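Local coordinates for protein putative hydrogenase (Pyrococcus furiosus, PDB 3LYU) that probably acts, as a whole protein, as an oxidoreductase binding FAD and a [2Fe-2S] cluster, this chain being one alpha/beta domain of it, at residues T48-P56 and F84-L95. Numbering follows the deposited sequence.
Sequences TTLHVTFEP and FLANMKNVSQRL
L50 of segment 48-56 turns toward segment 84-95 and reaches it only lightly, its CD2 lying 4.5 Å from CD1 of L95. V52, two residues on, makes the tighter fit, and a branched valine suits the place because its two methyls serve different helix residues. CG1, anti to the backbone N (chi1 -173°), meets V91 CG1 at 3.5 Å, the two valines lying alongside with their side chains pointing opposite ways, and also rests on the CG methylene of R94. CG2 presses on L95 CD1 at 3.4 Å, closer than carbons usually pack; leucine is long enough here to reach I24 of strand 20-26 and V123 of helix 117-130 as well. R94 lends only its aliphatic part, while its guanidinium forms a salt bridge with E74. Further along, F54 brings a broad, flat ring. V91, whose other methyl is taken by V52, puts CG2 over one face, 3.3 Å from CE1, while the main chain at N87 and M88 borders the edge. F84 meets F54 obliquely, centroids 5.4 Å apart and planes at 60°, its ring large enough to pack also on P56 of a second subunit. Replacing F54 by an alanine would remove the ring between V91 and F84, and is likely to leave a gap there and F84 freer to turn. The short segments run nearly antiparallel, at 160°, within a beta-alpha-beta crossover: helix 84-104 carries the chain from edge strand 70-76 across 46-54 and 20-26 to 110-114, a Rossmann-like order consistent with the nucleotide-binding domain of ferredoxin reductase-like proteins.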
loop_
_atom_site.group_PDB
_atom_site.type_symbol
_atom_site.label_atom_id
_atom_site.label_comp_id
_atom_site.label_asym_id
_atom_site.label_seq_id
_atom_site.Cartn_x
_atom_site.Cartn_y
_atom_site.Cartn_z
ATOM N N THR B 48 26.802 6.040 4.747
ATOM C CA THR B 48 27.562 5.880 5.979
ATOM C C THR B 48 26.520 5.304 6.934
ATOM O O THR B 48 25.453 5.903 7.140
ATOM C CB THR B 48 28.063 7.222 6.529
ATOM O OG1 THR B 48 26.992 7.883 7.203
ATOM C CG2 THR B 48 28.564 8.118 5.400
ATOM N N THR B 49 26.811 4.135 7.495
ATOM C CA THR B 49 25.865 3.491 8.389
ATOM C C THR B 49 26.126 3.773 9.848
ATOM O O THR B 49 27.265 3.966 10.272
ATOM C CB THR B 49 25.843 1.948 8.202
ATOM O OG1 THR B 49 27.149 1.413 8.442
ATOM C CG2 THR B 49 25.387 1.580 6.798
ATOM N N LEU B 50 25.060 3.796 10.626
ATOM C CA LEU B 50 25.194 4.036 12.047
ATOM C C LEU B 50 24.482 2.919 12.787
ATOM O O LEU B 50 23.314 2.654 12.528
ATOM C CB LEU B 50 24.581 5.392 12.419
ATOM C CG LEU B 50 24.315 5.628 13.915
ATOM C CD1 LEU B 50 25.624 5.682 14.671
ATOM C CD2 LEU B 50 23.527 6.911 14.111
ATOM N N HIS B 51 25.187 2.248 13.684
ATOM C CA HIS B 51 24.572 1.182 14.454
ATOM C C HIS B 51 24.584 1.577 15.918
ATOM O O HIS B 51 25.658 1.676 16.527
ATOM C CB HIS B 51 25.332 -0.144 14.295
ATOM C CG HIS B 51 24.661 -1.307 14.968
ATOM N ND1 HIS B 51 25.330 -2.464 15.303
ATOM C CD2 HIS B 51 23.375 -1.493 15.356
ATOM C CE1 HIS B 51 24.489 -3.312 15.868
ATOM N NE2 HIS B 51 23.296 -2.746 15.912
ATOM N N VAL B 52 23.400 1.811 16.483
ATOM C CA VAL B 52 23.306 2.170 17.896
ATOM C C VAL B 52 22.671 0.987 18.617
ATOM O O VAL B 52 21.540 0.592 18.323
ATOM C CB VAL B 52 22.461 3.452 18.116
ATOM C CG1 VAL B 52 22.531 3.870 19.579
ATOM C CG2 VAL B 52 22.967 4.576 17.214
ATOM N N THR B 53 23.422 0.406 19.545
ATOM C CA THR B 53 22.939 -0.748 20.299
ATOM C C THR B 53 23.754 -0.871 21.584
ATOM O O THR B 53 24.567 0.003 21.872
ATOM C CB THR B 53 23.069 -2.040 19.456
ATOM O OG1 THR B 53 22.339 -3.096 20.084
ATOM C CG2 THR B 53 24.532 -2.451 19.305
ATOM N N PHE B 54 23.534 -1.935 22.357
ATOM C CA PHE B 54 24.277 -2.145 23.604
ATOM C C PHE B 54 25.622 -2.799 23.326
ATOM O O PHE B 54 25.764 -3.537 22.357
ATOM C CB PHE B 54 23.456 -2.996 24.573
ATOM C CG PHE B 54 22.241 -2.296 25.105
ATOM C CD1 PHE B 54 22.367 -1.097 25.804
ATOM C CD2 PHE B 54 20.973 -2.829 24.912
ATOM C CE1 PHE B 54 21.250 -0.436 26.305
ATOM C CE2 PHE B 54 19.846 -2.177 25.409
ATOM C CZ PHE B 54 19.985 -0.974 26.109
ATOM N N GLU B 55 26.608 -2.518 24.170
ATOM C CA GLU B 55 27.945 -3.063 23.982
ATOM C C GLU B 55 28.005 -4.537 23.564
ATOM O O GLU B 55 28.745 -4.901 22.640
ATOM C CB GLU B 55 28.776 -2.863 25.248
ATOM C CG GLU B 55 29.102 -1.417 25.543
ATOM C CD GLU B 55 29.979 -1.246 26.776
ATOM O OE1 GLU B 55 30.286 -0.082 27.132
ATOM O OE2 GLU B 55 30.361 -2.271 27.387
ATOM N N PRO B 56 27.237 -5.406 24.243
ATOM C CA PRO B 56 27.228 -6.837 23.919
ATOM C C PRO B 56 26.352 -7.237 22.724
ATOM O O PRO B 56 25.992 -8.411 22.597
ATOM C CB PRO B 56 26.724 -7.467 25.211
ATOM C CG PRO B 56 25.709 -6.451 25.673
ATOM C CD PRO B 56 26.459 -5.143 25.472
ATOM N N PHE B 84 14.947 -3.008 31.738
ATOM C CA PHE B 84 15.397 -2.784 30.378
ATOM C C PHE B 84 14.927 -1.457 29.785
ATOM O O PHE B 84 15.585 -0.880 28.924
ATOM C CB PHE B 84 14.958 -3.940 29.483
ATOM C CG PHE B 84 15.729 -4.019 28.214
ATOM C CD1 PHE B 84 17.114 -4.097 28.249
ATOM C CD2 PHE B 84 15.087 -3.979 26.988
ATOM C CE1 PHE B 84 17.845 -4.131 27.083
ATOM C CE2 PHE B 84 15.806 -4.011 25.813
ATOM C CZ PHE B 84 17.186 -4.087 25.852
ATOM N N LEU B 85 13.782 -0.981 30.244
ATOM C CA LEU B 85 13.239 0.282 29.768
ATOM C C LEU B 85 14.210 1.431 30.061
ATOM O O LEU B 85 14.467 2.280 29.209
ATOM C CB LEU B 85 11.905 0.546 30.459
ATOM C CG LEU B 85 11.204 1.844 30.064
ATOM C CD1 LEU B 85 10.807 1.764 28.591
ATOM C CD2 LEU B 85 9.973 2.063 30.954
ATOM N N ALA B 86 14.736 1.445 31.281
ATOM C CA ALA B 86 15.673 2.464 31.702
ATOM C C ALA B 86 16.917 2.443 30.830
ATOM O O ALA B 86 17.524 3.485 30.599
ATOM C CB ALA B 86 16.051 2.243 33.148
ATOM N N ASN B 87 17.286 1.257 30.349
ATOM C CA ASN B 87 18.469 1.084 29.496
ATOM C C ASN B 87 18.254 1.503 28.045
ATOM O O ASN B 87 19.165 2.030 27.408
ATOM C CB ASN B 87 18.947 -0.373 29.524
ATOM C CG ASN B 87 19.449 -0.798 30.890
ATOM O OD1 ASN B 87 18.727 -1.425 31.661
ATOM N ND2 ASN B 87 20.690 -0.442 31.203
HETATM N N MSE B 88 17.059 1.255 27.524
HETATM C CA MSE B 88 16.754 1.618 26.153
HETATM C C MSE B 88 16.750 3.125 26.039
HETATM O O MSE B 88 17.072 3.680 24.989
HETATM C CB MSE B 88 15.391 1.078 25.762
HETATM C CG MSE B 88 15.298 -0.435 25.812
HETATM SE SE MSE B 88 13.632 -1.076 25.088
HETATM C CE MSE B 88 13.857 -0.577 23.250
ATOM N N LYS B 89 16.376 3.778 27.135
ATOM C CA LYS B 89 16.318 5.231 27.202
ATOM C C LYS B 89 17.697 5.808 26.880
ATOM O O LYS B 89 17.811 6.878 26.282
ATOM C CB LYS B 89 15.866 5.650 28.600
ATOM C CG LYS B 89 15.546 7.124 28.777
ATOM C CD LYS B 89 14.269 7.534 28.068
ATOM C CE LYS B 89 14.485 7.698 26.568
ATOM N NZ LYS B 89 13.238 8.111 25.854
ATOM N N ASN B 90 18.739 5.073 27.264
ATOM C CA ASN B 90 20.109 5.493 27.009
ATOM C C ASN B 90 20.449 5.359 25.539
ATOM O O ASN B 90 21.155 6.197 24.981
ATOM C CB ASN B 90 21.099 4.663 27.827
ATOM C CG ASN B 90 20.923 4.839 29.330
ATOM O OD1 ASN B 90 20.686 5.946 29.818
ATOM N ND2 ASN B 90 21.059 3.746 30.071
ATOM N N VAL B 91 19.957 4.295 24.916
ATOM C CA VAL B 91 20.203 4.070 23.494
ATOM C C VAL B 91 19.434 5.112 22.691
ATOM O O VAL B 91 19.918 5.607 21.676
ATOM C CB VAL B 91 19.750 2.670 23.040
ATOM C CG1 VAL B 91 20.031 2.503 21.568
ATOM C CG2 VAL B 91 20.485 1.599 23.824
ATOM N N SER B 92 18.229 5.430 23.148
ATOM C CA SER B 92 17.414 6.439 22.488
ATOM C C SER B 92 18.139 7.789 22.532
ATOM O O SER B 92 18.147 8.533 21.557
ATOM C CB SER B 92 16.060 6.564 23.185
ATOM O OG SER B 92 15.280 5.395 23.041
ATOM N N GLN B 93 18.750 8.098 23.670
ATOM C CA GLN B 93 19.489 9.344 23.838
ATOM C C GLN B 93 20.718 9.404 22.934
ATOM O O GLN B 93 20.921 10.379 22.221
ATOM C CB GLN B 93 19.942 9.496 25.289
ATOM C CG GLN B 93 18.823 9.671 26.300
ATOM C CD GLN B 93 17.952 10.891 26.013
ATOM O OE1 GLN B 93 17.024 10.832 25.194
ATOM N NE2 GLN B 93 18.255 12.008 26.680
ATOM N N ARG B 94 21.543 8.364 22.989
ATOM C CA ARG B 94 22.757 8.273 22.181
ATOM C C ARG B 94 22.413 8.375 20.700
ATOM O O ARG B 94 23.211 8.848 19.892
ATOM C CB ARG B 94 23.454 6.937 22.455
ATOM C CG ARG B 94 24.691 6.678 21.611
ATOM C CD ARG B 94 25.882 7.510 22.085
ATOM N NE ARG B 94 26.388 7.060 23.379
ATOM C CZ ARG B 94 27.139 5.979 23.558
ATOM N NH1 ARG B 94 27.547 5.646 24.778
ATOM N NH2 ARG B 94 27.498 5.237 22.517
ATOM N N LEU B 95 21.210 7.925 20.357
ATOM C CA LEU B 95 20.726 7.934 18.979
ATOM C C LEU B 95 20.378 9.339 18.471
ATOM O O LEU B 95 20.704 9.692 17.332
ATOM C CB LEU B 95 19.504 7.018 18.855
ATOM C CG LEU B 95 18.927 6.765 17.460
ATOM C CD1 LEU B 95 19.925 6.007 16.596
ATOM C CD2 LEU B 95 17.645 5.964 17.606
#